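Local atomic coordinates of DNA ligase (Alteromonas mediterranea, PDB entry 6GDR), a protein that probably seals nicks in duplex DNA as a minimal ATP-dependent ligase of the Lig E type, working through an adenylylated intermediate. Residues 8-13 and 199-203; 67-71 and 134-138. One frame throughout, in Å; residues are numbered along the deposited sequence.

Contact 1: residues 8-13 and 199-203; sequences VDGLQL and YHSGR. With nucleotides of chain A.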
ATOM      1  N   VAL D   8       4.499  20.541  -5.067  0.75 90.55           N
ATOM      2  CA  VAL D   8       3.127  20.546  -4.575  0.75 95.82           C
ATOM      3  C   VAL D   8       3.126  20.175  -3.098  0.75 87.35           C
ATOM      4  O   VAL D   8       3.937  19.364  -2.635  0.75 77.93           O
ATOM      5  CB  VAL D   8       2.244  19.588  -5.400  0.75 79.40           C
ATOM      6  CG1 VAL D   8       0.791  19.671  -4.944  0.75 66.79           C
ATOM      7  CG2 VAL D   8       2.350  19.909  -6.884  0.75 71.80           C
ATOM      8  N   ASP D   9       2.203  20.774  -2.347  0.75 79.24           N
ATOM      9  CA  ASP D   9       2.189  20.628  -0.896  0.75 91.92           C
ATOM     10  C   ASP D   9       1.870  19.196  -0.478  0.75 96.46           C
ATOM     11  O   ASP D   9       2.782  18.391  -0.267  0.75 85.26           O
ATOM     12  CB  ASP D   9       1.186  21.605  -0.275  0.75 81.64           C
ATOM     13  CG  ASP D   9       1.219  21.588   1.242  0.75 82.21           C
ATOM     14  OD1 ASP D   9       2.233  22.038   1.814  0.75 80.91           O
ATOM     15  OD2 ASP D   9       0.237  21.129   1.861  1.00 87.50           O
ATOM     16  N   GLY D  10       0.582  18.867  -0.360  1.00 86.48           N
ATOM     17  CA  GLY D  10       0.195  17.570   0.148  1.00 74.78           C
ATOM     18  C   GLY D  10       0.333  16.465  -0.882  1.00 72.24           C
ATOM     19  O   GLY D  10       0.369  16.695  -2.091  1.00 72.73           O
ATOM     20  N   LEU D  11       0.406  15.237  -0.378  1.00 58.51           N
ATOM     21  CA  LEU D  11       0.528  14.070  -1.236  1.00 65.98           C
ATOM     22  C   LEU D  11      -0.817  13.716  -1.857  1.00 65.95           C
ATOM     23  O   LEU D  11      -1.876  13.891  -1.247  1.00 46.52           O
ATOM     24  CB  LEU D  11       1.057  12.871  -0.447  1.00 63.10           C
ATOM     25  CG  LEU D  11       2.471  12.975   0.125  1.00 74.23           C
ATOM     26  CD1 LEU D  11       2.809  11.718   0.912  1.00 59.27           C
ATOM     27  CD2 LEU D  11       3.497  13.205  -0.974  1.00 61.16           C
ATOM     28  N   GLN D  12      -0.765  13.214  -3.087  1.00 59.07           N
ATOM     29  CA  GLN D  12      -1.956  12.706  -3.758  1.00 59.69           C
ATOM     30  C   GLN D  12      -2.217  11.290  -3.261  1.00 57.85           C
ATOM     31  O   GLN D  12      -1.436  10.372  -3.535  1.00 71.30           O
ATOM     32  CB  GLN D  12      -1.775  12.733  -5.273  1.00 65.60           C
ATOM     33  CG  GLN D  12      -3.005  12.282  -6.048  1.00 54.22           C
ATOM     34  CD  GLN D  12      -2.818  12.376  -7.548  1.00 62.68           C
ATOM     35  OE1 GLN D  12      -1.700  12.275  -8.056  1.00 69.92           O
ATOM     36  NE2 GLN D  12      -3.916  12.575  -8.269  1.00 59.21           N
ATOM     37  N   LEU D  13      -3.307  11.111  -2.525  1.00 60.23           N
ATOM     38  CA  LEU D  13      -3.673   9.802  -2.009  1.00 66.40           C
ATOM     39  C   LEU D  13      -4.577   9.079  -3.003  1.00 50.26           C
ATOM     40  O   LEU D  13      -5.164   9.683  -3.904  1.00 55.93           O
ATOM     41  CB  LEU D  13      -4.366   9.937  -0.653  1.00 61.84           C
ATOM     42  CG  LEU D  13      -3.624  10.776   0.392  1.00 71.20           C
ATOM     43  CD1 LEU D  13      -4.357  10.739   1.725  1.00 81.52           C
ATOM     44  CD2 LEU D  13      -2.181  10.316   0.563  1.00 66.02           C
ATOM     45  N   TYR D 199      -1.298  16.734 -11.135  1.00 59.28           N
ATOM     46  CA  TYR D 199      -1.074  16.361  -9.747  1.00 68.60           C
ATOM     47  C   TYR D 199      -1.880  17.263  -8.820  1.00 69.59           C
ATOM     48  O   TYR D 199      -1.965  18.477  -9.025  1.00 74.92           O
ATOM     49  CB  TYR D 199       0.415  16.450  -9.408  1.00 74.34           C
ATOM     50  CG  TYR D 199       0.798  15.718  -8.141  1.00 68.97           C
ATOM     51  CD1 TYR D 199       1.323  14.434  -8.191  1.00 68.81           C
ATOM     52  CD2 TYR D 199       0.632  16.310  -6.895  1.00 64.62           C
ATOM     53  CE1 TYR D 199       1.674  13.759  -7.038  1.00 66.67           C
ATOM     54  CE2 TYR D 199       0.981  15.641  -5.736  1.00 66.91           C
ATOM     55  CZ  TYR D 199       1.501  14.367  -5.814  1.00 64.93           C
ATOM     56  OH  TYR D 199       1.850  13.698  -4.663  1.00 68.07           O
ATOM     57  N   HIS D 200      -2.479  16.659  -7.797  1.00 69.27           N
ATOM     58  CA  HIS D 200      -3.276  17.404  -6.831  1.00 77.62           C
ATOM     59  C   HIS D 200      -3.428  16.563  -5.574  1.00 66.20           C
ATOM     60  O   HIS D 200      -3.730  15.369  -5.658  1.00 57.66           O
ATOM     61  CB  HIS D 200      -4.647  17.765  -7.413  1.00 77.37           C
ATOM     62  CG  HIS D 200      -5.597  18.342  -6.409  1.00 97.25           C
ATOM     63  ND1 HIS D 200      -6.804  17.751  -6.103  1.00 98.87           N
ATOM     64  CD2 HIS D 200      -5.517  19.454  -5.641  1.00 92.76           C
ATOM     65  CE1 HIS D 200      -7.428  18.476  -5.191  1.00101.73           C
ATOM     66  NE2 HIS D 200      -6.667  19.514  -4.894  1.00109.44           N
ATOM     67  N   SER D 201      -3.218  17.185  -4.418  1.00 54.59           N
ATOM     68  CA  SER D 201      -3.287  16.465  -3.157  1.00 69.09           C
ATOM     69  C   SER D 201      -4.679  15.878  -2.947  1.00 65.16           C
ATOM     70  O   SER D 201      -5.656  16.267  -3.595  1.00 57.45           O
ATOM     71  CB  SER D 201      -2.936  17.390  -1.993  1.00 65.77           C
ATOM     72  OG  SER D 201      -3.902  18.419  -1.855  1.00 63.02           O
ATOM     73  N   GLY D 202      -4.760  14.922  -2.025  1.00 65.16           N
ATOM     74  CA  GLY D 202      -6.029  14.335  -1.654  1.00 56.69           C
ATOM     75  C   GLY D 202      -6.447  13.198  -2.566  1.00 63.72           C
ATOM     76  O   GLY D 202      -5.732  12.772  -3.474  1.00 59.70           O
ATOM     77  N   ARG D 203      -7.653  12.702  -2.308  1.00 59.84           N
ATOM     78  CA  ARG D 203      -8.215  11.576  -3.039  1.00 57.55           C
ATOM     79  C   ARG D 203      -9.160  12.070  -4.125  1.00 49.82           C
ATOM     80  O   ARG D 203      -9.885  13.052  -3.935  1.00 63.33           O
ATOM     81  CB  ARG D 203      -8.960  10.634  -2.090  1.00 57.71           C
ATOM     82  CG  ARG D 203      -8.047   9.794  -1.211  1.00 74.45           C
ATOM     83  CD  ARG D 203      -8.829   9.024  -0.158  1.00 79.27           C
ATOM     84  NE  ARG D 203      -8.018   7.983   0.472  1.00 80.22           N
ATOM     85  CZ  ARG D 203      -7.269   8.150   1.560  0.41 69.07           C
ATOM     86  NH1 ARG D 203      -7.211   9.326   2.169  1.00 72.83           N
ATOM     87  NH2 ARG D 203      -6.573   7.129   2.042  0.90 79.16           N
TER
ATOM     88  P    DA A   6      -9.330  15.744  -0.603  1.00 51.30           P
ATOM     89  OP1  DA A   6      -8.360  16.620  -1.295  1.00 63.16           O
ATOM     90  OP2  DA A   6      -9.105  14.282  -0.531  1.00 49.41           O
ATOM     91  O5'  DA A   6      -9.523  16.275   0.887  1.00 50.07           O
ATOM     92  C5'  DA A   6     -10.189  17.509   1.117  1.00 57.72           C
ATOM     93  C4'  DA A   6     -10.372  17.743   2.599  1.00 45.99           C
ATOM     94  O4'  DA A   6     -11.549  17.017   3.062  1.00 46.35           O
ATOM     95  C3'  DA A   6      -9.203  17.261   3.457  1.00 58.10           C
ATOM     96  O3'  DA A   6      -8.852  18.243   4.425  1.00 53.95           O
ATOM     97  C2'  DA A   6      -9.728  15.973   4.081  1.00 60.57           C
ATOM     98  C1'  DA A   6     -11.217  16.248   4.195  1.00 59.79           C
ATOM     99  N9   DA A   6     -12.043  15.042   4.215  1.00 57.87           N
ATOM    100  C8   DA A   6     -11.958  13.968   3.372  1.00 56.01           C
ATOM    101  N7   DA A   6     -12.828  13.021   3.630  1.00 50.75           N
ATOM    102  C5   DA A   6     -13.535  13.505   4.717  1.00 51.76           C
ATOM    103  C6   DA A   6     -14.602  12.974   5.469  1.00 48.96           C
ATOM    104  N6   DA A   6     -15.156  11.784   5.220  1.00 52.08           N
ATOM    105  N1   DA A   6     -15.078  13.716   6.490  1.00 45.34           N
ATOM    106  C2   DA A   6     -14.520  14.907   6.736  1.00 51.69           C
ATOM    107  N3   DA A   6     -13.516  15.511   6.100  1.00 53.52           N
ATOM    108  C4   DA A   6     -13.065  14.750   5.091  1.00 48.87           C
ATOM    109  P    DG A   5     -13.883  12.490  -4.523  1.00 90.33           P
ATOM    110  OP1  DG A   5     -13.496  12.763  -5.925  1.00 72.50           O
ATOM    111  OP2  DG A   5     -13.831  11.111  -3.989  1.00 81.61           O
ATOM    112  O5'  DG A   5     -13.007  13.411  -3.558  1.00 76.30           O
ATOM    113  C5'  DG A   5     -13.177  14.820  -3.575  1.00 68.86           C
ATOM    114  C4'  DG A   5     -12.921  15.406  -2.202  1.00 64.79           C
ATOM    115  O4'  DG A   5     -14.013  15.056  -1.317  1.00 51.86           O
ATOM    116  C3'  DG A   5     -11.642  14.905  -1.525  1.00 57.58           C
ATOM    117  O3'  DG A   5     -10.765  15.992  -1.273  1.00 56.94           O
ATOM    118  C2'  DG A   5     -12.126  14.226  -0.236  1.00 60.20           C
ATOM    119  C1'  DG A   5     -13.502  14.833  -0.027  1.00 55.40           C
ATOM    120  N9   DG A   5     -14.438  13.983   0.707  1.00 53.46           N
ATOM    121  C8   DG A   5     -14.700  12.650   0.495  1.00 53.73           C
ATOM    122  N7   DG A   5     -15.601  12.163   1.303  1.00 46.64           N
ATOM    123  C5   DG A   5     -15.960  13.243   2.100  1.00 46.53           C
ATOM    124  C6   DG A   5     -16.895  13.325   3.159  1.00 47.88           C
ATOM    125  O6   DG A   5     -17.614  12.427   3.620  1.00 52.03           O
ATOM    126  N1   DG A   5     -16.949  14.608   3.699  1.00 52.78           N
ATOM    127  C2   DG A   5     -16.197  15.675   3.267  1.00 57.19           C
ATOM    128  N2   DG A   5     -16.386  16.837   3.907  1.00 57.21           N
ATOM    129  N3   DG A   5     -15.321  15.610   2.277  1.00 51.83           N
ATOM    130  C4   DG A   5     -15.254  14.369   1.743  1.00 49.99           C
TER

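Contact 2: residues 67-71 and 134-138; sequences KATID and DMPVA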
ATOM      1  N   LYS D  67      18.636  14.820  -9.808  1.00 64.63           N
ATOM      2  CA  LYS D  67      18.545  15.930  -8.859  1.00 65.30           C
ATOM      3  C   LYS D  67      17.162  16.577  -8.930  1.00 65.47           C
ATOM      4  O   LYS D  67      17.008  17.776  -9.168  1.00 81.01           O
ATOM      5  CB  LYS D  67      19.648  16.948  -9.135  1.00 66.68           C
ATOM      6  CG  LYS D  67      21.065  16.411  -8.948  1.00 77.90           C
ATOM      7  CD  LYS D  67      21.364  16.020  -7.503  1.00 71.82           C
ATOM      8  CE  LYS D  67      21.284  17.214  -6.562  1.00 84.55           C
ATOM      9  NZ  LYS D  67      21.763  16.883  -5.191  1.00 76.83           N
ATOM     10  N   ALA D  68      16.142  15.750  -8.713  1.00 71.70           N
ATOM     11  CA  ALA D  68      14.758  16.195  -8.751  1.00 63.44           C
ATOM     12  C   ALA D  68      13.982  15.495  -7.644  1.00 65.87           C
ATOM     13  O   ALA D  68      14.497  14.607  -6.959  1.00 56.59           O
ATOM     14  CB  ALA D  68      14.117  15.916 -10.118  1.00 65.09           C
ATOM     15  N   THR D  69      12.729  15.909  -7.474  1.00 72.78           N
ATOM     16  CA  THR D  69      11.851  15.321  -6.472  1.00 62.94           C
ATOM     17  C   THR D  69      11.032  14.205  -7.109  1.00 61.82           C
ATOM     18  O   THR D  69      10.355  14.423  -8.119  1.00 51.28           O
ATOM     19  CB  THR D  69      10.928  16.380  -5.867  1.00 67.74           C
ATOM     20  OG1 THR D  69      11.716  17.454  -5.340  1.00 62.22           O
ATOM     21  CG2 THR D  69      10.086  15.785  -4.744  1.00 70.32           C
ATOM     22  N   ILE D  70      11.100  13.013  -6.519  1.00 48.05           N
ATOM     23  CA  ILE D  70      10.463  11.824  -7.075  1.00 61.33           C
ATOM     24  C   ILE D  70       9.848  11.017  -5.940  1.00 65.11           C
ATOM     25  O   ILE D  70      10.459  10.851  -4.878  1.00 52.84           O
ATOM     26  CB  ILE D  70      11.469  10.960  -7.870  1.00 58.42           C
ATOM     27  CG1 ILE D  70      12.104  11.777  -9.002  1.00 56.97           C
ATOM     28  CG2 ILE D  70      10.778   9.719  -8.432  1.00 54.77           C
ATOM     29  CD1 ILE D  70      13.257  11.079  -9.703  1.00 52.80           C
ATOM     30  N   ASP D  71       8.638  10.513  -6.168  1.00 55.09           N
ATOM     31  CA  ASP D  71       7.971   9.603  -5.246  1.00 44.16           C
ATOM     32  C   ASP D  71       8.103   8.181  -5.772  1.00 48.79           C
ATOM     33  O   ASP D  71       7.893   7.933  -6.964  1.00 50.25           O
ATOM     34  CB  ASP D  71       6.495   9.969  -5.080  1.00 59.15           C
ATOM     35  CG  ASP D  71       6.291  11.200  -4.218  1.00 61.75           C
ATOM     36  OD1 ASP D  71       7.135  11.453  -3.334  1.00 53.12           O
ATOM     37  OD2 ASP D  71       5.284  11.910  -4.423  1.00 62.15           O
ATOM     38  N   ASP D 134       5.772   8.439  -9.653  1.00 44.57           N
ATOM     39  CA  ASP D 134       5.227   9.761  -9.935  1.00 47.15           C
ATOM     40  C   ASP D 134       6.231  10.822  -9.507  1.00 51.24           C
ATOM     41  O   ASP D 134       7.171  10.549  -8.754  1.00 54.65           O
ATOM     42  CB  ASP D 134       3.888   9.980  -9.219  1.00 44.04           C
ATOM     43  CG  ASP D 134       3.077  11.110  -9.830  1.00 59.74           C
ATOM     44  OD1 ASP D 134       3.545  11.720 -10.813  1.00 58.45           O
ATOM     45  OD2 ASP D 134       1.967  11.384  -9.326  1.00 56.90           O
ATOM     46  N   MET D 135       6.015  12.038 -10.008  1.00 61.25           N
ATOM     47  CA  MET D 135       6.773  13.212  -9.605  1.00 73.42           C
ATOM     48  C   MET D 135       5.769  14.271  -9.162  1.00 67.11           C
ATOM     49  O   MET D 135       4.769  14.501  -9.864  1.00 71.54           O
ATOM     50  CB  MET D 135       7.641  13.747 -10.751  1.00 59.25           C
ATOM     51  CG  MET D 135       8.659  12.748 -11.278  1.00 77.82           C
ATOM     52  SD  MET D 135       9.607  13.372 -12.684  1.00 75.32           S
ATOM     53  CE  MET D 135      10.529  14.706 -11.922  1.00 67.37           C
ATOM     54  N   PRO D 136       5.984  14.940  -8.016  1.00 70.59           N
ATOM     55  CA  PRO D 136       5.020  15.927  -7.512  1.00 67.41           C
ATOM     56  C   PRO D 136       5.112  17.279  -8.219  1.00 77.27           C
ATOM     57  O   PRO D 136       5.189  18.330  -7.583  1.00 91.91           O
ATOM     58  CB  PRO D 136       5.388  16.030  -6.030  1.00 71.05           C
ATOM     59  CG  PRO D 136       6.855  15.798  -6.008  1.00 72.71           C
ATOM     60  CD  PRO D 136       7.152  14.822  -7.124  1.00 75.11           C
ATOM     61  N   VAL D 137       5.092  17.249  -9.549  1.00 80.70           N
ATOM     62  CA  VAL D 137       5.239  18.460 -10.348  1.00 82.12           C
ATOM     63  C   VAL D 137       3.889  19.150 -10.485  1.00 95.14           C
ATOM     64  O   VAL D 137       2.848  18.498 -10.633  1.00 88.32           O
ATOM     65  CB  VAL D 137       5.841  18.119 -11.723  1.00 93.46           C
ATOM     66  CG1 VAL D 137       5.735  19.303 -12.682  1.00 94.92           C
ATOM     67  CG2 VAL D 137       7.295  17.695 -11.564  1.00 78.42           C
ATOM     68  N   ALA D 138       3.907  20.480 -10.446  1.00106.59           N
ATOM     69  CA  ALA D 138       2.690  21.276 -10.531  1.00 97.95           C
ATOM     70  C   ALA D 138       2.407  21.652 -11.979  1.00 94.47           C
ATOM     71  O   ALA D 138       3.273  22.203 -12.666  1.00108.71           O
ATOM     72  CB  ALA D 138       2.814  22.537  -9.675  1.00111.61           C
TER

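Contact 1: residues 8-13 and 199-203
The Gln12 side chain and the Tyr199 ring run antiparallel alongside one another. Gln12 CB sits over one face, offset toward the rim, as a CH-pi contact 4.1 Å from the ring centroid. With CG anti to the backbone N (chi1 -177°) and the chain extended beyond it, Gln12 follows the ring until OE1 is 3.7 Å from Tyr199 CD1, the amide turned 61° from the ring plane. Gly10 O lies in that plane at the edge, 3.8 Å from Tyr199 CE2, with Val8 CG1 near it, 3.9 Å from Tyr199 CD2. Gln12 N donates to Tyr199 OH over 3.1 Å, nearly straight (164°), fixing the phenol against the backbone. The main chains join through Gly202 N to Leu11 O (3.2 Å) and a weak Leu13 N to Gly202 O bond. Leu13 CB rests over the centre of the Arg203 guanidinium. Arg203 N donates to DA6 OP2 of chain A (2.8 Å). At Gly202 the backbone angles would jam a CB against the preceding carbonyl O, and a CB would also collide with the DA6 phosphate. The contact joins the loop leading to strand 15-16 with that linking strands 189-194 and 207-210; Tyr199 also packs on Asp71 of strand 70-75 and Asp134 of strand 129-134.

Contact 2: residues 67-71 and 134-138
In Thr69 the methyl CG2 lies trans to the main-chain N, which sets it against the ring of Pro136, 3.5 Å from Pro136 CG, the two side chains crossing at about a right angle. Met135 runs out straight through chi2 (177°) and then bends at chi3 (66°), which brings CE beside Thr69 O and to 4.2 Å from Ala68 CB. Midway, Met135 CG packs on Ile70 CG1. Thr69 O lies among these carbons, 3.4 Å from Pro136 CD and 3.8 Å from Met135 CE. Asp71 and Asp134 form an antiparallel hydrogen-bonded pair: Asp71 N donates to Asp134 O over 3.0 Å, at 159°, while the return bond from Asp134 N to Asp71 O is weak. Their side chains leave the backbone on the same face of the sheet, and each has an arginine mate, Arg41 for Asp71 and Arg145 for Asp134. Met135 N also meets Asp134 OD1 from above the carboxylate plane, at 2.6 Å. Pro136, two residues past the paired Asp134, is the centre of an inverse gamma turn; an alanine here would probably leave a gap beside the Thr69 methyl and free the turn to flex. The contact lies at the end of neighbouring strands 70-75 and 129-134 in the mixed sheet; strand 38-42 flanks Thr69 and Pro136 through Arg41, and helix 142-154 covers Ile70 and Met135 with Leu149.

Contact 2 is buried and contact 1 lies at the surface, yet their centres are only about 12 Å apart and they touch. Contact 2 lies where the pairing of strands 70-75 and 129-134 runs out, within one sheet of the nucleotidyltransferase domain, and combines aliphatic packing with two buried aspartates salt-bridged to Arg41 and Arg145. Contact 1 joins two loops without regular structure, relies on an aromatic ring and backbone bonds, and presents its outer side to DNA. Tyr199 and Val8 of contact 1 meet Asp134, Pro136 and Val137 of contact 2: Tyr199 CE1 comes within 3.3 Å of Asp134 OD2, Tyr199 CB packs on Val137 O, and Val8 CG2 reaches Pro136 O.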